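Local coordinates for SaTIE-TED (Staphylococcus aureus, PDB 6FX6), which is of unknown function but, as the thioester domain of a wall-anchored surface protein, may mediate covalent attachment of the bacterium to host molecules, at residues N18-S23 / T100-W105; W35-F38 / E43-F46; A139-Q144 / N161-V166; S173-K178 / D194-H199. All coordinates share one frame; numbering follows the deposited sequence.

Overall arrangement
Two distant parts of the chain hold these contacts, 1 and 2 on one side of its centre and 3 and 4 on the other. Contacts 1 and 2 share the large antiparallel sheet: contact 1 packs strand 20-24 against helix 94-107, and contact 2, nested within the loop that contact 1 closes, is a hairpin whose Phe-46 meets the same helix. Contacts 3 and 4, with centres about 15 Å apart, both belong to the region where strands 175-180 and 195-201 face each other, 3 through loops and 4 through the strands. Contacts 1, 3 and 4 are buried, 1 and 4 wholly apolar or aromatic, 3 including a threonine hydroxyl; partly buried contact 2 alone has a hydrogen bond across.

Contact 1: residues N18-S23 / T100-W105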
loop_
_atom_site.group_PDB
_atom_site.type_symbol
_atom_site.label_atom_id
_atom_site.label_comp_id
_atom_site.label_asym_id
_atom_site.label_seq_id
_atom_site.Cartn_x
_atom_site.Cartn_y
_atom_site.Cartn_z
ATOM N N ASN A 18 -18.272 20.195 9.637
ATOM C CA ASN A 18 -17.067 20.712 8.994
ATOM C C ASN A 18 -15.935 19.757 9.346
ATOM O O ASN A 18 -15.518 19.694 10.496
ATOM C CB ASN A 18 -16.729 22.126 9.482
ATOM C CG ASN A 18 -17.734 23.168 9.022
ATOM O OD1 ASN A 18 -18.476 22.959 8.063
ATOM N ND2 ASN A 18 -17.755 24.306 9.707
ATOM N N TRP A 19 -15.469 18.992 8.361
ATOM C CA TRP A 19 -14.439 17.979 8.585
ATOM C C TRP A 19 -13.082 18.623 8.850
ATOM O O TRP A 19 -12.404 18.270 9.823
ATOM C CB TRP A 19 -14.344 17.025 7.392
ATOM C CG TRP A 19 -15.540 16.142 7.223
ATOM C CD1 TRP A 19 -16.485 16.210 6.239
ATOM C CD2 TRP A 19 -15.916 15.051 8.064
ATOM N NE1 TRP A 19 -17.428 15.222 6.419
ATOM C CE2 TRP A 19 -17.100 14.496 7.533
ATOM C CE3 TRP A 19 -15.368 14.490 9.219
ATOM C CZ2 TRP A 19 -17.748 13.398 8.125
ATOM C CZ3 TRP A 19 -16.005 13.392 9.808
ATOM C CH2 TRP A 19 -17.185 12.862 9.259
ATOM N N ILE A 20 -12.697 19.553 7.974
ATOM C CA ILE A 20 -11.466 20.335 8.121
ATOM C C ILE A 20 -11.611 21.739 7.546
ATOM O O ILE A 20 -12.473 21.996 6.698
ATOM C CB ILE A 20 -10.259 19.676 7.414
ATOM C CG1 ILE A 20 -10.590 19.344 5.948
ATOM C CG2 ILE A 20 -9.811 18.430 8.162
ATOM C CD1 ILE A 20 -9.417 18.808 5.154
ATOM N N VAL A 21 -10.763 22.640 8.032
ATOM C CA VAL A 21 -10.488 23.902 7.362
ATOM C C VAL A 21 -9.016 23.815 6.963
ATOM O O VAL A 21 -8.146 23.729 7.838
ATOM C CB VAL A 21 -10.739 25.116 8.276
ATOM C CG1 VAL A 21 -10.353 26.413 7.565
ATOM C CG2 VAL A 21 -12.198 25.148 8.720
ATOM N N TYR A 22 -8.744 23.823 5.657
ATOM C CA TYR A 22 -7.387 23.608 5.157
ATOM C C TYR A 22 -7.001 24.532 4.015
ATOM O O TYR A 22 -7.853 25.141 3.370
ATOM C CB TYR A 22 -7.210 22.150 4.727
ATOM C CG TYR A 22 -7.728 21.815 3.346
ATOM C CD1 TYR A 22 -9.092 21.667 3.107
ATOM C CD2 TYR A 22 -6.849 21.622 2.279
ATOM C CE1 TYR A 22 -9.573 21.351 1.843
ATOM C CE2 TYR A 22 -7.315 21.301 1.011
ATOM C CZ TYR A 22 -8.678 21.165 0.795
ATOM O OH TYR A 22 -9.139 20.842 -0.467
ATOM N N SER A 23 -5.691 24.605 3.785
ATOM C CA SER A 23 -5.104 25.340 2.672
ATOM C C SER A 23 -4.176 24.416 1.880
ATOM O O SER A 23 -3.512 23.550 2.449
ATOM C CB SER A 23 -4.333 26.557 3.182
ATOM O OG SER A 23 -5.213 27.482 3.791
ATOM N N THR A 100 -6.846 8.659 5.783
ATOM C CA THR A 100 -5.920 8.218 4.745
ATOM C C THR A 100 -5.784 9.279 3.647
ATOM O O THR A 100 -4.666 9.625 3.263
ATOM C CB THR A 100 -6.357 6.863 4.158
ATOM O OG1 THR A 100 -6.434 5.906 5.216
ATOM C CG2 THR A 100 -5.371 6.364 3.116
ATOM N N GLN A 101 -6.915 9.798 3.167
ATOM C CA GLN A 101 -6.913 10.895 2.186
ATOM C C GLN A 101 -6.159 12.105 2.722
ATOM O O GLN A 101 -5.396 12.729 1.996
ATOM C CB GLN A 101 -8.344 11.312 1.823
ATOM C CG GLN A 101 -8.459 12.476 0.837
ATOM C CD GLN A 101 -7.934 12.142 -0.539
ATOM O OE1 GLN A 101 -8.693 11.706 -1.409
ATOM N NE2 GLN A 101 -6.634 12.338 -0.747
HETATM N N MSE A 102 -6.396 12.436 3.989
HETATM C CA MSE A 102 -5.740 13.582 4.623
HETATM C C MSE A 102 -4.246 13.411 4.757
HETATM O O MSE A 102 -3.498 14.387 4.627
HETATM C CB MSE A 102 -6.342 13.886 5.998
HETATM C CG MSE A 102 -7.566 14.787 5.867
HETATM SE SE MSE A 102 -8.532 14.790 7.579
HETATM C CE MSE A 102 -7.242 15.837 8.642
ATOM N N LEU A 103 -3.796 12.183 5.025
ATOM C CA LEU A 103 -2.363 11.883 5.117
ATOM C C LEU A 103 -1.675 11.928 3.751
ATOM O O LEU A 103 -0.558 12.438 3.637
ATOM C CB LEU A 103 -2.131 10.517 5.780
ATOM C CG LEU A 103 -0.668 10.121 6.056
ATOM C CD1 LEU A 103 0.095 11.226 6.771
ATOM C CD2 LEU A 103 -0.621 8.831 6.862
ATOM N N ILE A 104 -2.343 11.380 2.733
ATOM C CA ILE A 104 -1.911 11.513 1.337
ATOM C C ILE A 104 -1.750 12.987 0.986
ATOM O O ILE A 104 -0.738 13.381 0.410
ATOM C CB ILE A 104 -2.901 10.815 0.363
ATOM C CG1 ILE A 104 -2.715 9.297 0.439
ATOM C CG2 ILE A 104 -2.718 11.291 -1.080
ATOM C CD1 ILE A 104 -3.871 8.496 -0.128
ATOM N N TRP A 105 -2.745 13.793 1.346
ATOM C CA TRP A 105 -2.702 15.230 1.075
ATOM C C TRP A 105 -1.612 15.988 1.833
ATOM O O TRP A 105 -1.133 16.998 1.328
ATOM C CB TRP A 105 -4.059 15.888 1.349
ATOM C CG TRP A 105 -5.097 15.711 0.287
ATOM C CD1 TRP A 105 -4.945 15.154 -0.954
ATOM C CD2 TRP A 105 -6.449 16.152 0.362
ATOM N NE1 TRP A 105 -6.131 15.198 -1.641
ATOM C CE2 TRP A 105 -7.071 15.810 -0.859
ATOM C CE3 TRP A 105 -7.201 16.803 1.347
ATOM C CZ2 TRP A 105 -8.415 16.087 -1.120
ATOM C CZ3 TRP A 105 -8.538 17.076 1.090
ATOM C CH2 TRP A 105 -9.133 16.716 -0.135
#
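Ile-20 meets selenomethionine Met-102 with its short branch: CG2 lies 3.7 Å from Met-102 CE and 3.9 Å from Met-102 SE, the two side chains running alongside each other head to tail. The first torsion of Ile-20 (chi1 52°) sets CG1 between the backbone N and the carbonyl carbon, and the longer arm runs to the indole of Trp-35, with Ile-20 CD1 3.6 Å from Trp-35 CH2. A branched residue thus serves two apolar neighbours at once, while the long, flexible selenomethionine, bent near its tip, brings its methyl group across the gap from the helix. Backbones here are well separated, Ile-20 CA and Met-102 CA being 9.5 Å apart, so only side chains bridge them. This is sheet-on-helix packing in the N-terminal half of the chain: strand 20-24 turns alternate residues toward helix 94-107, and Met-102 and Trp-105, three positions apart, lie along the helix face that receives them. Tyr-22, two residues on, is the next to reach over. Its ring and the six-membered ring of Trp-105 are nearly parallel, at 21°, yet slid apart with centroids 5.4 Å from each other, so they barely overlap; the nearest approach is Tyr-22 CZ to Trp-105 CZ3 at 4.1 Å. Tyrosine suits this place because its hydroxyl, though buried, is hydrogen-bonded to Pro-50 O and to Arg-27 NH1. The indole in turn has Gln-101 NE2 above one face, offset toward the rim, and its NE1 makes a weak hydrogen bond to Cys-47 O.

Contact 2: residues W35-F38 / E43-F46; sequences WAKF and EIAF
Phe-38 and Ala-45 face each other where strands 35-38 and 43-46 run roughly antiparallel, at 135° with their axes 5.8 Å apart, and Ala-45 N donates to Phe-38 O over 2.9 Å. The N-H points almost straight at the oxygen (169°), but the donor sits above the carbonyl plane, 47° out of it. The reciprocal pair, Phe-38 N and Ala-45 O, is opened to 4.0 Å, and the hydroxyl of Tyr-97 fills in by hydrogen-bonding to both. This is the beta hairpin of strands 30-40 and 43-47, part of the large antiparallel sheet. On one face Phe-38 CB packs beside Ala-45 CB at 3.9 Å; the small alanine lets the strands come close beside the bulky ring. That ring has Ala-45 O near its edge and, on one face, Ala-36 CB 3.5 Å above its plane toward the rim. Lys-37 and Ile-44 meet off the other face, where the lysine chain, fully extended, lays its CE 3.9 Å from Ile-44 CD1. Its aliphatic length thus serves as apolar cover while NZ hydrogen-bonds to the hydroxyls of Tyr-86 and Tyr-39. Phe-46 stacks on the ring of Tyr-97.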
loop_
_atom_site.group_PDB
_atom_site.type_symbol
_atom_site.label_atom_id
_atom_site.label_comp_id
_atom_site.label_asym_id
_atom_site.label_seq_id
_atom_site.Cartn_x
_atom_site.Cartn_y
_atom_site.Cartn_z
ATOM N N TRP A 35 -17.378 14.872 2.274
ATOM C CA TRP A 35 -16.200 14.190 1.761
ATOM C C TRP A 35 -16.553 13.189 0.678
ATOM O O TRP A 35 -17.460 12.366 0.846
ATOM C CB TRP A 35 -15.442 13.503 2.904
ATOM C CG TRP A 35 -13.986 13.502 2.679
ATOM C CD1 TRP A 35 -13.305 12.731 1.791
ATOM C CD2 TRP A 35 -13.014 14.329 3.326
ATOM N NE1 TRP A 35 -11.969 13.018 1.841
ATOM C CE2 TRP A 35 -11.757 13.996 2.778
ATOM C CE3 TRP A 35 -13.077 15.305 4.324
ATOM C CZ2 TRP A 35 -10.570 14.609 3.194
ATOM C CZ3 TRP A 35 -11.900 15.918 4.734
ATOM C CH2 TRP A 35 -10.663 15.567 4.171
ATOM N N ALA A 36 -15.828 13.277 -0.434
ATOM C CA ALA A 36 -16.005 12.367 -1.561
ATOM C C ALA A 36 -15.141 11.137 -1.326
ATOM O O ALA A 36 -13.917 11.247 -1.222
ATOM C CB ALA A 36 -15.609 13.047 -2.862
ATOM N N LYS A 37 -15.783 9.979 -1.204
ATOM C CA LYS A 37 -15.078 8.706 -1.214
ATOM C C LYS A 37 -15.114 8.207 -2.648
ATOM O O LYS A 37 -16.151 7.736 -3.125
ATOM C CB LYS A 37 -15.735 7.705 -0.265
ATOM C CG LYS A 37 -14.937 6.429 -0.062
ATOM C CD LYS A 37 -15.729 5.425 0.755
ATOM C CE LYS A 37 -14.902 4.192 1.070
ATOM N NZ LYS A 37 -15.718 3.153 1.749
ATOM N N PHE A 38 -13.975 8.312 -3.327
ATOM C CA PHE A 38 -13.891 8.021 -4.757
ATOM C C PHE A 38 -13.762 6.532 -5.052
ATOM O O PHE A 38 -13.035 5.810 -4.362
ATOM C CB PHE A 38 -12.694 8.745 -5.383
ATOM C CG PHE A 38 -12.758 10.248 -5.273
ATOM C CD1 PHE A 38 -13.663 10.977 -6.040
ATOM C CD2 PHE A 38 -11.892 10.937 -4.420
ATOM C CE1 PHE A 38 -13.712 12.366 -5.952
ATOM C CE2 PHE A 38 -11.940 12.324 -4.324
ATOM C CZ PHE A 38 -12.851 13.040 -5.089
ATOM N N GLU A 43 -12.755 0.111 -7.553
ATOM C CA GLU A 43 -11.569 0.200 -6.689
ATOM C C GLU A 43 -11.496 1.547 -5.979
ATOM O O GLU A 43 -11.841 2.578 -6.553
ATOM C CB GLU A 43 -10.296 -0.059 -7.499
ATOM C CG GLU A 43 -10.435 -1.230 -8.473
ATOM C CD GLU A 43 -9.133 -1.951 -8.766
ATOM O OE1 GLU A 43 -8.643 -1.849 -9.915
ATOM O OE2 GLU A 43 -8.612 -2.632 -7.850
ATOM N N ILE A 44 -11.032 1.526 -4.736
ATOM C CA ILE A 44 -10.945 2.727 -3.916
ATOM C C ILE A 44 -9.870 3.654 -4.481
ATOM O O ILE A 44 -8.738 3.225 -4.737
ATOM C CB ILE A 44 -10.592 2.397 -2.445
ATOM C CG1 ILE A 44 -11.657 1.496 -1.799
ATOM C CG2 ILE A 44 -10.402 3.670 -1.621
ATOM C CD1 ILE A 44 -13.007 2.138 -1.606
ATOM N N ALA A 45 -10.240 4.919 -4.671
ATOM C CA ALA A 45 -9.339 5.940 -5.196
ATOM C C ALA A 45 -9.237 7.121 -4.233
ATOM O O ALA A 45 -10.090 7.302 -3.361
ATOM C CB ALA A 45 -9.809 6.400 -6.570
ATOM N N PHE A 46 -8.185 7.913 -4.407
ATOM C CA PHE A 46 -7.945 9.110 -3.606
ATOM C C PHE A 46 -7.644 10.284 -4.516
ATOM O O PHE A 46 -7.043 10.107 -5.573
ATOM C CB PHE A 46 -6.765 8.883 -2.659
ATOM C CG PHE A 46 -7.061 7.909 -1.567
ATOM C CD1 PHE A 46 -7.738 8.320 -0.427
ATOM C CD2 PHE A 46 -6.691 6.574 -1.685
ATOM C CE1 PHE A 46 -8.027 7.426 0.586
ATOM C CE2 PHE A 46 -6.976 5.674 -0.678
ATOM C CZ PHE A 46 -7.649 6.098 0.458
#

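Contact 3: residues A139-Q144 / N161-V166; sequences ASFHKQ and NTLSNV
Ala-139 and Phe-141 lie in two overlapping beta turns, type I from Ala-139 to His-142 and type II from Phe-141 to Gln-144, which pack against Thr-162 and Leu-163 at the start of a short 3-10 turn. Leu-163 supplies the apolar part: its CD2 methyl comes within 4.3 Å of Phe-141 CZ and 4.4 Å of Ala-139 CB. With chi1 at 52° the phenyl ring of Phe-141 folds back toward its own turn, and Ala-139 CB rests 3.8 Å above one ring face, offset toward the rim. Methyl, ring and leucine branch therefore form one small cluster, for which alanine is short enough to fit between turn and ring. Thr-162 OG1 approaches Ala-139 CA to 3.6 Å, without a hydrogen bond across the segments. The threonine hydroxyl is hydrogen-bonded instead to Asp-158 OD2, while Asp-158 OD1 accepts from Ser-140 N, so a single carboxylate ties both loops together and satisfies the buried threonine hydroxyl. The loops cover one end of the C-terminal beta region: Phe-141 reaches Leu-233 of strand 231-238, both Phe-141 and Leu-163 touch Leu-200 of strand 195-201, and Leu-163 extends to Ile-179 of strand 175-180.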
loop_
_atom_site.group_PDB
_atom_site.type_symbol
_atom_site.label_atom_id
_atom_site.label_comp_id
_atom_site.label_asym_id
_atom_site.label_seq_id
_atom_site.Cartn_x
_atom_site.Cartn_y
_atom_site.Cartn_z
ATOM N N ALA A 139 13.570 -9.603 6.936
ATOM C CA ALA A 139 14.064 -10.736 7.721
ATOM C C ALA A 139 15.586 -10.739 7.843
ATOM O O ALA A 139 16.286 -10.170 7.004
ATOM C CB ALA A 139 13.591 -12.041 7.111
ATOM N N SER A 140 16.100 -11.372 8.896
ATOM C CA SER A 140 17.552 -11.433 9.132
ATOM C C SER A 140 18.289 -12.251 8.064
ATOM O O SER A 140 19.477 -12.040 7.829
ATOM C CB SER A 140 17.845 -12.006 10.517
ATOM O OG SER A 140 17.328 -13.322 10.642
ATOM N N PHE A 141 17.582 -13.179 7.424
ATOM C CA PHE A 141 18.147 -13.979 6.326
ATOM C C PHE A 141 17.884 -13.394 4.924
ATOM O O PHE A 141 18.120 -14.063 3.921
ATOM C CB PHE A 141 17.696 -15.449 6.428
ATOM C CG PHE A 141 16.202 -15.641 6.568
ATOM C CD1 PHE A 141 15.341 -15.403 5.500
ATOM C CD2 PHE A 141 15.656 -16.084 7.775
ATOM C CE1 PHE A 141 13.971 -15.586 5.637
ATOM C CE2 PHE A 141 14.288 -16.273 7.912
ATOM C CZ PHE A 141 13.445 -16.023 6.840
ATOM N N HIS A 142 17.426 -12.145 4.859
ATOM C CA HIS A 142 17.122 -11.461 3.595
ATOM C C HIS A 142 18.344 -11.392 2.682
ATOM O O HIS A 142 19.421 -11.004 3.116
ATOM C CB HIS A 142 16.604 -10.049 3.885
ATOM C CG HIS A 142 16.159 -9.295 2.673
ATOM N ND1 HIS A 142 15.297 -9.830 1.745
ATOM C CD2 HIS A 142 16.426 -8.036 2.258
ATOM C CE1 HIS A 142 15.056 -8.936 0.801
ATOM N NE2 HIS A 142 15.733 -7.840 1.088
ATOM N N LYS A 143 18.152 -11.795 1.429
ATOM C CA LYS A 143 19.203 -11.870 0.399
ATOM C C LYS A 143 20.274 -12.957 0.590
ATOM O O LYS A 143 21.195 -13.033 -0.219
ATOM C CB LYS A 143 19.919 -10.523 0.186
ATOM C CG LYS A 143 19.034 -9.312 -0.029
ATOM C CD LYS A 143 19.901 -8.121 -0.410
ATOM C CE LYS A 143 19.202 -6.793 -0.198
ATOM N NZ LYS A 143 20.170 -5.661 -0.280
ATOM N N GLN A 144 20.170 -13.794 1.623
ATOM C CA GLN A 144 21.204 -14.792 1.894
ATOM C C GLN A 144 20.996 -16.051 1.048
ATOM O O GLN A 144 19.886 -16.325 0.566
ATOM C CB GLN A 144 21.265 -15.138 3.386
ATOM C CG GLN A 144 21.740 -13.968 4.242
ATOM C CD GLN A 144 22.053 -14.345 5.682
ATOM O OE1 GLN A 144 21.412 -15.219 6.273
ATOM N NE2 GLN A 144 23.043 -13.671 6.261
ATOM N N ASN A 161 12.417 -10.597 13.760
ATOM C CA ASN A 161 11.040 -10.654 14.275
ATOM C C ASN A 161 10.036 -9.989 13.301
ATOM O O ASN A 161 9.249 -9.115 13.689
ATOM C CB ASN A 161 10.991 -10.045 15.702
ATOM C CG ASN A 161 9.651 -10.253 16.413
ATOM O OD1 ASN A 161 8.978 -11.272 16.238
ATOM N ND2 ASN A 161 9.265 -9.274 17.226
ATOM N N THR A 162 10.081 -10.405 12.035
ATOM C CA THR A 162 9.219 -9.835 10.987
ATOM C C THR A 162 8.242 -10.813 10.327
ATOM O O THR A 162 7.411 -10.382 9.531
ATOM C CB THR A 162 10.050 -9.211 9.839
ATOM O OG1 THR A 162 10.792 -10.239 9.172
ATOM C CG2 THR A 162 11.002 -8.136 10.362
ATOM N N LEU A 163 8.310 -12.105 10.644
ATOM C CA LEU A 163 7.548 -13.097 9.868
ATOM C C LEU A 163 6.032 -13.058 10.081
ATOM O O LEU A 163 5.293 -13.504 9.205
ATOM C CB LEU A 163 8.104 -14.511 10.074
ATOM C CG LEU A 163 9.579 -14.715 9.689
ATOM C CD1 LEU A 163 9.921 -16.196 9.639
ATOM C CD2 LEU A 163 9.935 -14.053 8.359
ATOM N N SER A 164 5.572 -12.485 11.198
ATOM C CA SER A 164 4.130 -12.267 11.434
ATOM C C SER A 164 3.445 -11.278 10.464
ATOM O O SER A 164 2.222 -11.280 10.372
ATOM C CB SER A 164 3.874 -11.809 12.879
ATOM O OG SER A 164 4.219 -10.447 13.059
ATOM N N ASN A 165 4.223 -10.441 9.771
ATOM C CA ASN A 165 3.701 -9.523 8.733
ATOM C C ASN A 165 3.580 -10.149 7.321
ATOM O O ASN A 165 3.094 -9.489 6.395
ATOM C CB ASN A 165 4.600 -8.285 8.625
ATOM C CG ASN A 165 4.724 -7.526 9.936
ATOM O OD1 ASN A 165 3.768 -6.907 10.400
ATOM N ND2 ASN A 165 5.919 -7.557 10.530
ATOM N N VAL A 166 4.022 -11.397 7.154
ATOM C CA VAL A 166 4.032 -12.066 5.846
ATOM C C VAL A 166 2.613 -12.489 5.439
ATOM O O VAL A 166 1.939 -13.226 6.171
ATOM C CB VAL A 166 4.972 -13.296 5.852
ATOM C CG1 VAL A 166 4.863 -14.090 4.547
ATOM C CG2 VAL A 166 6.406 -12.847 6.096
#

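Contact 4: residues S173-K178 / D194-H199; sequences SGVNAK and DNATIH
Val-175 forks over two residues of the facing strand, its CG2 touching Ala-196 CB at 3.8 Å and its CG1 meeting Ile-198 CD1 at 3.9 Å. The valine's first torsion (178°) divides the work, turning CG1 along the strand toward the isoleucine and CG2 to the alanine. Ile-198 CD1 also packs on Ala-177 CB at 3.9 Å, and the short branch, Ile-198 CG2, lies 4.1 Å from Ala-177 CB. Large and small alternate across the interface: valine faces alanine at one level, alanine faces isoleucine at the next, so a long side chain is always met by a short one or by a branch. All four point inward because strand geometry sends every second residue to the same side; Asn-176 and Thr-197, between them, turn the other way, where polar groups can be accommodated, and Thr-197 OG1 hydrogen-bonds to Thr-234 OG1. With axes 9.1 Å apart and crossing at -27°, the strands belong to separate sheets packed face to face, as in a beta sandwich. Leu-235 of strand 231-238 and Ile-169 of strand 168-170, which neighbour strand 195-201 in its mixed sheet, extend the apolar layer, and Val-186 of strand 183-188 meets Ile-198 from the sheet of strand 175-180.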
loop_
_atom_site.group_PDB
_atom_site.type_symbol
_atom_site.label_atom_id
_atom_site.label_comp_id
_atom_site.label_asym_id
_atom_site.label_seq_id
_atom_site.Cartn_x
_atom_site.Cartn_y
_atom_site.Cartn_z
ATOM N N SER A 173 8.524 -24.767 -8.014
ATOM C CA SER A 173 8.090 -26.157 -7.919
ATOM C C SER A 173 9.180 -27.012 -7.261
ATOM O O SER A 173 10.375 -26.782 -7.478
ATOM C CB SER A 173 7.758 -26.698 -9.310
ATOM O OG SER A 173 7.207 -27.994 -9.223
ATOM N N GLY A 174 8.761 -27.970 -6.438
ATOM C CA GLY A 174 9.679 -28.823 -5.683
ATOM C C GLY A 174 10.211 -28.229 -4.386
ATOM O O GLY A 174 11.107 -28.809 -3.772
ATOM N N VAL A 175 9.664 -27.087 -3.967
ATOM C CA VAL A 175 10.020 -26.453 -2.691
ATOM C C VAL A 175 8.741 -26.193 -1.901
ATOM O O VAL A 175 7.800 -25.582 -2.424
ATOM C CB VAL A 175 10.781 -25.119 -2.892
ATOM C CG1 VAL A 175 11.094 -24.452 -1.548
ATOM C CG2 VAL A 175 12.071 -25.353 -3.667
ATOM N N ASN A 176 8.713 -26.676 -0.658
ATOM C CA ASN A 176 7.643 -26.379 0.298
ATOM C C ASN A 176 8.193 -25.418 1.340
ATOM O O ASN A 176 9.291 -25.622 1.857
ATOM C CB ASN A 176 7.143 -27.647 0.991
ATOM C CG ASN A 176 6.165 -28.426 0.144
ATOM O OD1 ASN A 176 6.465 -28.789 -0.993
ATOM N ND2 ASN A 176 4.986 -28.698 0.697
ATOM N N ALA A 177 7.419 -24.385 1.649
ATOM C CA ALA A 177 7.833 -23.357 2.590
ATOM C C ALA A 177 6.645 -22.911 3.423
ATOM O O ALA A 177 5.646 -22.453 2.871
ATOM C CB ALA A 177 8.426 -22.174 1.847
ATOM N N LYS A 178 6.770 -23.049 4.746
ATOM C CA LYS A 178 5.748 -22.617 5.701
ATOM C C LYS A 178 6.387 -21.773 6.805
ATOM O O LYS A 178 7.564 -21.953 7.136
ATOM C CB LYS A 178 5.039 -23.835 6.314
ATOM C CG LYS A 178 3.801 -23.477 7.129
ATOM C CD LYS A 178 3.067 -24.688 7.685
ATOM C CE LYS A 178 1.924 -24.233 8.585
ATOM N NZ LYS A 178 1.104 -25.361 9.099
ATOM N N ASP A 194 18.480 -25.777 -8.840
ATOM C CA ASP A 194 19.695 -25.780 -8.018
ATOM C C ASP A 194 19.756 -24.556 -7.099
ATOM O O ASP A 194 20.148 -24.668 -5.935
ATOM C CB ASP A 194 20.951 -25.883 -8.892
ATOM C CG ASP A 194 21.080 -27.240 -9.587
ATOM O OD1 ASP A 194 20.715 -28.272 -8.983
ATOM O OD2 ASP A 194 21.562 -27.273 -10.742
ATOM N N ASN A 195 19.333 -23.406 -7.619
ATOM C CA ASN A 195 19.184 -22.199 -6.825
ATOM C C ASN A 195 17.704 -21.836 -6.780
ATOM O O ASN A 195 17.157 -21.323 -7.755
ATOM C CB ASN A 195 20.041 -21.082 -7.418
ATOM C CG ASN A 195 21.518 -21.430 -7.400
ATOM O OD1 ASN A 195 22.073 -21.894 -8.399
ATOM N ND2 ASN A 195 22.148 -21.259 -6.249
ATOM N N ALA A 196 17.063 -22.135 -5.648
ATOM C CA ALA A 196 15.622 -21.960 -5.475
ATOM C C ALA A 196 15.324 -20.822 -4.503
ATOM O O ALA A 196 15.671 -20.902 -3.322
ATOM C CB ALA A 196 15.004 -23.250 -4.974
ATOM N N THR A 197 14.663 -19.777 -5.002
ATOM C CA THR A 197 14.399 -18.572 -4.224
ATOM C C THR A 197 12.976 -18.573 -3.656
ATOM O O THR A 197 12.004 -18.717 -4.397
ATOM C CB THR A 197 14.647 -17.317 -5.074
ATOM O OG1 THR A 197 16.027 -17.286 -5.451
ATOM C CG2 THR A 197 14.315 -16.046 -4.307
ATOM N N ILE A 198 12.890 -18.417 -2.333
ATOM C CA ILE A 198 11.634 -18.282 -1.605
ATOM C C ILE A 198 11.384 -16.795 -1.328
ATOM O O ILE A 198 12.271 -16.105 -0.830
ATOM C CB ILE A 198 11.690 -19.069 -0.275
ATOM C CG1 ILE A 198 11.845 -20.568 -0.569
ATOM C CG2 ILE A 198 10.444 -18.804 0.559
ATOM C CD1 ILE A 198 12.074 -21.437 0.649
ATOM N N HIS A 199 10.182 -16.316 -1.649
ATOM C CA HIS A 199 9.789 -14.923 -1.405
ATOM C C HIS A 199 8.712 -14.860 -0.344
ATOM O O HIS A 199 7.681 -15.511 -0.484
ATOM C CB HIS A 199 9.222 -14.271 -2.670
ATOM C CG HIS A 199 10.111 -14.379 -3.865
ATOM N ND1 HIS A 199 11.032 -13.409 -4.196
ATOM C CD2 HIS A 199 10.197 -15.328 -4.828
ATOM C CE1 HIS A 199 11.659 -13.765 -5.306
ATOM N NE2 HIS A 199 11.172 -14.924 -5.709
#